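Local atomic coordinates of FKBP-type peptidyl-prolyl cis-trans isomerase FkpA (Escherichia coli, PDB entry 1Q6H), a protein that catalyses the cis-trans isomerisation of peptide bonds preceding proline, speeding protein folding in the periplasm, and also acts as a folding chaperone. Residues 191-196 and 211-216; 187-192 and 217-222. All blocks are in the same frame, centred on the assembly; numbering follows the deposited sequence.

Interaction 1: residues 191-196 and 211-216; sequences KLVIPP and NSTLVF
Leu192 and Phe216 exchange two backbone hydrogen bonds, Leu192 N to Phe216 O at 2.8 Å and Phe216 N to Leu192 O at 2.9 Å. Ile194 and Leu214 repeat the pattern, Ile194 N meeting Leu214 O at an N-H...O angle of 176°. Val193 and Val215 form the non-hydrogen-bonded pair between them, and the strand axes run antiparallel at 171°. CA-H...O contacts supplement the ladder, the shortest from Thr213 CA to Ile194 O at 3.2 Å.

Apolar contacts fall on both faces of the sheet. On the face of Leu192, Ile194, Leu214 and Phe216, the methyl CD1 of Ile194 comes obliquely against Phe216 CD2 at 3.6 Å. On the other face, Val193 CG1 meets Thr213 CG2 at 3.8 Å; with Thr213 OG1 beside the backbone N (chi1 -76°), CG2 is the branch turned to Val193, and OG1 is hydrogen-bonded to Arg107. Past the paired strands, Pro196 CG packs on the Asn211 carbonyl, 3.5 Å from Asn211 O.

The Phe216 ring stands edge-to-face with Trp177. Strand 124-127 flanks strand 189-194, strand 141-150 flanks strand 214-223, and Phe110 of helix 70-112 touches Lys191 and Val193.

Interaction 2: residues 187-192 and 217-222; sequences GGKIKL and DVELLD
Lys189 and Glu219 lie side by side on one face of the sheet, pointing the same way from a non-hydrogen-bonded pair with CA atoms 4.3 Å apart. Their aliphatic parts touch, Lys189 CG to Glu219 CG at 3.8 Å, and Lys189 CE comes within 3.5 Å of Glu219 OE2. The lysine chain bends at its last torsion (chi4 26°), and NZ stays 4.4 Å from Glu219 OE2, beyond a salt bridge; NZ also makes a long, weak ion pair with Glu129 OE1. Cutting Lys189 back to an alanine removes the methylenes beside Glu219 CG and is likely to leave that carboxylate without this neighbouring positive charge.

Lys191 and Asp217 repeat the alignment on the same face: Asp217 OD1 sits beside the lysine's methylenes, 3.7 Å from Lys191 CG. On the face carrying Ile190 and Val218, both buried, CG1 of Ile190 is anti to the backbone N (chi1 -175°), and it is the CG2 branch, set between N and the carbonyl carbon, that meets Val218 CB at 4.0 Å, while the end of the chain leads away from strand 217-222.

Val218 N to Ile190 O and Ile190 N to Val218 O bond this pair. Leu220 N bonds Gly188 O, and Gly187 N bonds Leu220 O at 2.7 Å. Axes inclined at 148° show the twist of the antiparallel FKBP sheet, where strand 214-223 runs between strands 189-194 and 141-150; Leu221 and Asp222, both facing Val143, form a classic beta bulge.

Overall arrangement
Interactions 1 and 2 are successive lengths of one antiparallel pairing between strands 189-194 and 214-223, with centres about 15 Å apart. They share Lys191 and Leu192, and the ladder continues without a break from Phe216 to Asp217. Interaction 1 is the more buried: nine of its twelve touching residues are buried, against five of ten in interaction 2. The angle between the short strand axes changes from 171° to 148° along the pairing. Interaction 1 also contributes Phe216, which meets Trp177 and Phe156; in FKBP relatives an aromatic cluster of this kind lines the proline-binding pocket, so these rings probably border the isomerase site.

Interaction 1: residues 191-196 and 211-216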
ATOM      1  N   LYS A 191     -31.611   9.220 -29.948  1.00 10.96           N
ATOM      2  CA  LYS A 191     -30.373   8.501 -29.860  1.00 11.70           C
ATOM      3  C   LYS A 191     -29.262   9.514 -30.063  1.00 11.98           C
ATOM      4  O   LYS A 191     -29.271  10.329 -31.020  1.00 10.94           O
ATOM      5  CB  LYS A 191     -30.338   7.390 -30.884  1.00 12.21           C
ATOM      6  CG  LYS A 191     -29.025   6.654 -31.004  1.00 15.72           C
ATOM      7  CD  LYS A 191     -29.186   5.499 -32.017  1.00 16.96           C
ATOM      8  CE  LYS A 191     -27.858   4.854 -32.388  1.00 19.52           C
ATOM      9  NZ  LYS A 191     -28.078   3.521 -33.073  1.00 21.85           N
ATOM     10  N   LEU A 192     -28.311   9.503 -29.149  1.00 10.32           N
ATOM     11  CA  LEU A 192     -27.184  10.429 -29.229  1.00 10.89           C
ATOM     12  C   LEU A 192     -25.918   9.661 -29.468  1.00 11.67           C
ATOM     13  O   LEU A 192     -25.657   8.660 -28.784  1.00 10.65           O
ATOM     14  CB  LEU A 192     -27.047  11.238 -27.935  1.00 11.35           C
ATOM     15  CG  LEU A 192     -28.258  12.043 -27.495  1.00 10.91           C
ATOM     16  CD1 LEU A 192     -28.033  12.636 -26.132  1.00 12.08           C
ATOM     17  CD2 LEU A 192     -28.579  13.118 -28.449  1.00 11.75           C
ATOM     18  N   VAL A 193     -25.130  10.121 -30.437  1.00 11.49           N
ATOM     19  CA  VAL A 193     -23.839   9.522 -30.728  1.00 11.67           C
ATOM     20  C   VAL A 193     -22.853  10.622 -30.490  1.00 12.24           C
ATOM     21  O   VAL A 193     -22.771  11.588 -31.250  1.00 12.85           O
ATOM     22  CB  VAL A 193     -23.792   8.913 -32.118  1.00 11.94           C
ATOM     23  CG1 VAL A 193     -22.444   8.409 -32.413  1.00 12.78           C
ATOM     24  CG2 VAL A 193     -24.778   7.746 -32.179  1.00 13.84           C
ATOM     25  N   ILE A 194     -22.197  10.538 -29.344  1.00 10.71           N
ATOM     26  CA  ILE A 194     -21.426  11.675 -28.844  1.00 11.73           C
ATOM     27  C   ILE A 194     -19.942  11.493 -28.992  1.00 11.62           C
ATOM     28  O   ILE A 194     -19.369  10.514 -28.456  1.00 13.57           O
ATOM     29  CB  ILE A 194     -21.756  11.906 -27.368  1.00 11.53           C
ATOM     30  CG1 ILE A 194     -23.260  11.814 -27.116  1.00 12.80           C
ATOM     31  CG2 ILE A 194     -21.175  13.200 -26.900  1.00 10.96           C
ATOM     32  CD1 ILE A 194     -23.689  12.095 -25.666  1.00 12.55           C
ATOM     33  N   PRO A 195     -19.306  12.419 -29.695  1.00 12.72           N
ATOM     34  CA  PRO A 195     -17.826  12.415 -29.802  1.00 12.77           C
ATOM     35  C   PRO A 195     -17.172  12.647 -28.427  1.00 12.36           C
ATOM     36  O   PRO A 195     -17.771  13.356 -27.609  1.00 11.06           O
ATOM     37  CB  PRO A 195     -17.516  13.618 -30.688  1.00 13.91           C
ATOM     38  CG  PRO A 195     -18.751  14.301 -30.957  1.00 15.29           C
ATOM     39  CD  PRO A 195     -19.918  13.576 -30.366  1.00 12.30           C
ATOM     40  N   PRO A 196     -15.970  12.093 -28.195  1.00 11.92           N
ATOM     41  CA  PRO A 196     -15.261  12.250 -26.926  1.00 11.92           C
ATOM     42  C   PRO A 196     -15.068  13.686 -26.490  1.00 13.63           C
ATOM     43  O   PRO A 196     -15.125  13.984 -25.285  1.00 13.62           O
ATOM     44  CB  PRO A 196     -13.891  11.608 -27.171  1.00 13.29           C
ATOM     45  CG  PRO A 196     -13.859  11.111 -28.573  1.00 12.77           C
ATOM     46  CD  PRO A 196     -15.206  11.308 -29.183  1.00 11.45           C
ATOM     47  N   ASN A 211     -10.890   8.726 -25.327  1.00  9.33           N
ATOM     48  CA  ASN A 211     -11.455   9.086 -26.609  1.00 10.08           C
ATOM     49  C   ASN A 211     -12.598   8.176 -27.110  1.00 10.18           C
ATOM     50  O   ASN A 211     -12.671   7.844 -28.278  1.00 10.00           O
ATOM     51  CB  ASN A 211     -10.345   9.205 -27.638  1.00 11.15           C
ATOM     52  CG  ASN A 211      -9.539  10.480 -27.459  1.00 12.95           C
ATOM     53  OD1 ASN A 211     -10.020  11.441 -26.865  1.00 13.64           O
ATOM     54  ND2 ASN A 211      -8.300  10.481 -27.953  1.00 14.28           N
ATOM     55  N   SER A 212     -13.479   7.768 -26.208  1.00  9.56           N
ATOM     56  CA  SER A 212     -14.624   6.949 -26.578  1.00  9.86           C
ATOM     57  C   SER A 212     -15.799   7.773 -27.085  1.00 10.72           C
ATOM     58  O   SER A 212     -16.236   8.727 -26.459  1.00 11.66           O
ATOM     59  CB  SER A 212     -15.116   6.112 -25.395  1.00 10.67           C
ATOM     60  OG  SER A 212     -14.151   5.145 -25.009  1.00  8.77           O
ATOM     61  N   THR A 213     -16.261   7.422 -28.266  1.00 11.69           N
ATOM     62  CA  THR A 213     -17.545   7.897 -28.729  1.00 12.03           C
ATOM     63  C   THR A 213     -18.596   7.116 -27.929  1.00 12.29           C
ATOM     64  O   THR A 213     -18.454   5.887 -27.699  1.00 11.22           O
ATOM     65  CB  THR A 213     -17.673   7.662 -30.225  1.00 13.47           C
ATOM     66  OG1 THR A 213     -16.897   8.649 -30.921  1.00 11.78           O
ATOM     67  CG2 THR A 213     -19.102   7.896 -30.709  1.00 13.70           C
ATOM     68  N   LEU A 214     -19.607   7.834 -27.439  1.00 11.51           N
ATOM     69  CA  LEU A 214     -20.636   7.223 -26.607  1.00 12.08           C
ATOM     70  C   LEU A 214     -21.972   7.147 -27.340  1.00 11.37           C
ATOM     71  O   LEU A 214     -22.390   8.133 -27.935  1.00 10.64           O
ATOM     72  CB  LEU A 214     -20.843   8.040 -25.326  1.00 12.21           C
ATOM     73  CG  LEU A 214     -19.597   8.375 -24.506  1.00 12.59           C
ATOM     74  CD1 LEU A 214     -20.003   9.162 -23.242  1.00 13.01           C
ATOM     75  CD2 LEU A 214     -18.823   7.095 -24.181  1.00 13.12           C
ATOM     76  N   VAL A 215     -22.658   6.010 -27.225  1.00 10.25           N
ATOM     77  CA  VAL A 215     -23.980   5.843 -27.794  1.00 11.67           C
ATOM     78  C   VAL A 215     -25.030   5.791 -26.683  1.00 12.54           C
ATOM     79  O   VAL A 215     -25.012   4.870 -25.861  1.00 12.25           O
ATOM     80  CB  VAL A 215     -24.082   4.547 -28.582  1.00 11.98           C
ATOM     81  CG1 VAL A 215     -25.399   4.505 -29.366  1.00 13.18           C
ATOM     82  CG2 VAL A 215     -22.882   4.408 -29.544  1.00 13.35           C
ATOM     83  N   PHE A 216     -25.912   6.791 -26.640  1.00 12.84           N
ATOM     84  CA  PHE A 216     -27.019   6.832 -25.671  1.00 11.50           C
ATOM     85  C   PHE A 216     -28.402   6.731 -26.338  1.00 11.34           C
ATOM     86  O   PHE A 216     -28.747   7.527 -27.212  1.00 10.90           O
ATOM     87  CB  PHE A 216     -27.031   8.135 -24.873  1.00 12.50           C
ATOM     88  CG  PHE A 216     -25.945   8.259 -23.871  1.00 14.07           C
ATOM     89  CD1 PHE A 216     -26.080   7.712 -22.612  1.00 14.59           C
ATOM     90  CD2 PHE A 216     -24.770   8.942 -24.182  1.00 13.21           C
ATOM     91  CE1 PHE A 216     -25.054   7.835 -21.687  1.00 16.80           C
ATOM     92  CE2 PHE A 216     -23.769   9.048 -23.294  1.00 15.71           C
ATOM     93  CZ  PHE A 216     -23.901   8.521 -22.029  1.00 15.95           C
TER

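Interaction 2: residues 187-192 and 217-222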
ATOM      1  N   GLY A 187     -41.604  13.600 -23.315  1.00 10.55           N
ATOM      2  CA  GLY A 187     -42.208  12.444 -23.938  1.00 11.65           C
ATOM      3  C   GLY A 187     -41.428  11.907 -25.123  1.00 11.29           C
ATOM      4  O   GLY A 187     -41.743  10.832 -25.666  1.00 12.64           O
ATOM      5  N   GLY A 188     -40.418  12.663 -25.548  1.00 11.20           N
ATOM      6  CA  GLY A 188     -39.605  12.279 -26.675  1.00 11.33           C
ATOM      7  C   GLY A 188     -38.525  11.247 -26.412  1.00 12.25           C
ATOM      8  O   GLY A 188     -38.264  10.865 -25.284  1.00 10.68           O
ATOM      9  N   LYS A 189     -37.908  10.788 -27.496  1.00 12.75           N
ATOM     10  CA  LYS A 189     -36.870   9.781 -27.426  1.00 13.61           C
ATOM     11  C   LYS A 189     -35.836  10.140 -28.479  1.00 13.84           C
ATOM     12  O   LYS A 189     -36.194  10.529 -29.592  1.00 14.57           O
ATOM     13  CB  LYS A 189     -37.451   8.400 -27.734  1.00 14.60           C
ATOM     14  CG  LYS A 189     -38.661   8.078 -26.913  1.00 18.23           C
ATOM     15  CD  LYS A 189     -39.222   6.706 -27.195  1.00 18.35           C
ATOM     16  CE  LYS A 189     -40.366   6.383 -26.214  1.00 21.80           C
ATOM     17  NZ  LYS A 189     -41.041   7.594 -25.682  1.00 22.15           N
ATOM     18  N   ILE A 190     -34.557  10.019 -28.147  1.00 12.50           N
ATOM     19  CA  ILE A 190     -33.505  10.414 -29.076  1.00 12.25           C
ATOM     20  C   ILE A 190     -32.298   9.545 -28.862  1.00 11.83           C
ATOM     21  O   ILE A 190     -32.053   9.106 -27.758  1.00 11.09           O
ATOM     22  CB  ILE A 190     -33.120  11.874 -28.853  1.00 13.58           C
ATOM     23  CG1 ILE A 190     -32.109  12.325 -29.901  1.00 15.33           C
ATOM     24  CG2 ILE A 190     -32.505  12.092 -27.448  1.00 14.18           C
ATOM     25  CD1 ILE A 190     -31.954  13.853 -29.938  1.00 13.98           C
ATOM     26  N   LYS A 191     -31.611   9.220 -29.948  1.00 10.96           N
ATOM     27  CA  LYS A 191     -30.373   8.501 -29.860  1.00 11.70           C
ATOM     28  C   LYS A 191     -29.262   9.514 -30.063  1.00 11.98           C
ATOM     29  O   LYS A 191     -29.271  10.329 -31.020  1.00 10.94           O
ATOM     30  CB  LYS A 191     -30.338   7.390 -30.884  1.00 12.21           C
ATOM     31  CG  LYS A 191     -29.025   6.654 -31.004  1.00 15.72           C
ATOM     32  CD  LYS A 191     -29.186   5.499 -32.017  1.00 16.96           C
ATOM     33  CE  LYS A 191     -27.858   4.854 -32.388  1.00 19.52           C
ATOM     34  NZ  LYS A 191     -28.078   3.521 -33.073  1.00 21.85           N
ATOM     35  N   LEU A 192     -28.311   9.503 -29.149  1.00 10.32           N
ATOM     36  CA  LEU A 192     -27.184  10.429 -29.229  1.00 10.89           C
ATOM     37  C   LEU A 192     -25.918   9.661 -29.468  1.00 11.67           C
ATOM     38  O   LEU A 192     -25.657   8.660 -28.784  1.00 10.65           O
ATOM     39  CB  LEU A 192     -27.047  11.238 -27.935  1.00 11.35           C
ATOM     40  CG  LEU A 192     -28.258  12.043 -27.495  1.00 10.91           C
ATOM     41  CD1 LEU A 192     -28.033  12.636 -26.132  1.00 12.08           C
ATOM     42  CD2 LEU A 192     -28.579  13.118 -28.449  1.00 11.75           C
ATOM     43  N   ASP A 217     -29.210   5.772 -25.906  1.00 11.91           N
ATOM     44  CA  ASP A 217     -30.636   5.723 -26.287  1.00 12.93           C
ATOM     45  C   ASP A 217     -31.376   6.367 -25.135  1.00 12.99           C
ATOM     46  O   ASP A 217     -31.393   5.810 -24.035  1.00 13.83           O
ATOM     47  CB  ASP A 217     -31.133   4.306 -26.436  1.00 15.02           C
ATOM     48  CG  ASP A 217     -30.586   3.633 -27.648  1.00 19.69           C
ATOM     49  OD1 ASP A 217     -30.638   4.256 -28.733  1.00 22.31           O
ATOM     50  OD2 ASP A 217     -30.097   2.482 -27.597  1.00 25.57           O
ATOM     51  N   VAL A 218     -31.977   7.526 -25.374  1.00 12.85           N
ATOM     52  CA  VAL A 218     -32.590   8.314 -24.309  1.00 13.76           C
ATOM     53  C   VAL A 218     -34.113   8.491 -24.431  1.00 14.26           C
ATOM     54  O   VAL A 218     -34.637   8.640 -25.533  1.00 15.04           O
ATOM     55  CB  VAL A 218     -31.969   9.674 -24.290  1.00 14.94           C
ATOM     56  CG1 VAL A 218     -32.379  10.453 -23.050  1.00 16.85           C
ATOM     57  CG2 VAL A 218     -30.450   9.542 -24.335  1.00 17.16           C
ATOM     58  N   GLU A 219     -34.809   8.442 -23.294  1.00 13.38           N
ATOM     59  CA  GLU A 219     -36.221   8.765 -23.247  1.00 14.77           C
ATOM     60  C   GLU A 219     -36.361   9.909 -22.253  1.00 14.97           C
ATOM     61  O   GLU A 219     -36.009   9.778 -21.073  1.00 13.77           O
ATOM     62  CB  GLU A 219     -37.084   7.593 -22.801  1.00 16.56           C
ATOM     63  CG  GLU A 219     -37.190   6.435 -23.763  1.00 19.75           C
ATOM     64  CD  GLU A 219     -38.145   5.352 -23.245  1.00 22.90           C
ATOM     65  OE1 GLU A 219     -38.604   5.441 -22.074  1.00 26.48           O
ATOM     66  OE2 GLU A 219     -38.437   4.423 -24.022  1.00 26.85           O
ATOM     67  N   LEU A 220     -36.855  11.034 -22.756  1.00 13.66           N
ATOM     68  CA  LEU A 220     -37.064  12.234 -21.966  1.00 12.86           C
ATOM     69  C   LEU A 220     -38.456  12.223 -21.311  1.00 11.75           C
ATOM     70  O   LEU A 220     -39.487  12.476 -21.975  1.00  9.25           O
ATOM     71  CB  LEU A 220     -36.925  13.461 -22.873  1.00 11.61           C
ATOM     72  CG  LEU A 220     -37.137  14.810 -22.217  1.00 13.84           C
ATOM     73  CD1 LEU A 220     -36.260  14.932 -20.946  1.00 14.37           C
ATOM     74  CD2 LEU A 220     -36.894  15.953 -23.191  1.00 12.91           C
ATOM     75  N   LEU A 221     -38.485  11.936 -20.015  1.00 11.48           N
ATOM     76  CA  LEU A 221     -39.731  11.803 -19.281  1.00 12.08           C
ATOM     77  C   LEU A 221     -40.313  13.113 -18.786  1.00 12.59           C
ATOM     78  O   LEU A 221     -41.525  13.307 -18.791  1.00 10.69           O
ATOM     79  CB  LEU A 221     -39.535  10.883 -18.090  1.00 14.11           C
ATOM     80  CG  LEU A 221     -38.999   9.480 -18.366  1.00 16.72           C
ATOM     81  CD1 LEU A 221     -39.028   8.730 -17.055  1.00 20.65           C
ATOM     82  CD2 LEU A 221     -39.836   8.744 -19.382  1.00 19.96           C
ATOM     83  N   ASP A 222     -39.463  14.019 -18.326  1.00 12.59           N
ATOM     84  CA  ASP A 222     -39.985  15.266 -17.815  1.00 12.34           C
ATOM     85  C   ASP A 222     -38.983  16.394 -17.959  1.00 12.29           C
ATOM     86  O   ASP A 222     -37.769  16.163 -18.016  1.00 11.40           O
ATOM     87  CB  ASP A 222     -40.370  15.102 -16.339  1.00 13.08           C
ATOM     88  CG  ASP A 222     -41.378  16.150 -15.853  1.00 14.47           C
ATOM     89  OD1 ASP A 222     -41.986  16.871 -16.686  1.00 14.41           O
ATOM     90  OD2 ASP A 222     -41.623  16.298 -14.627  1.00 17.10           O
TER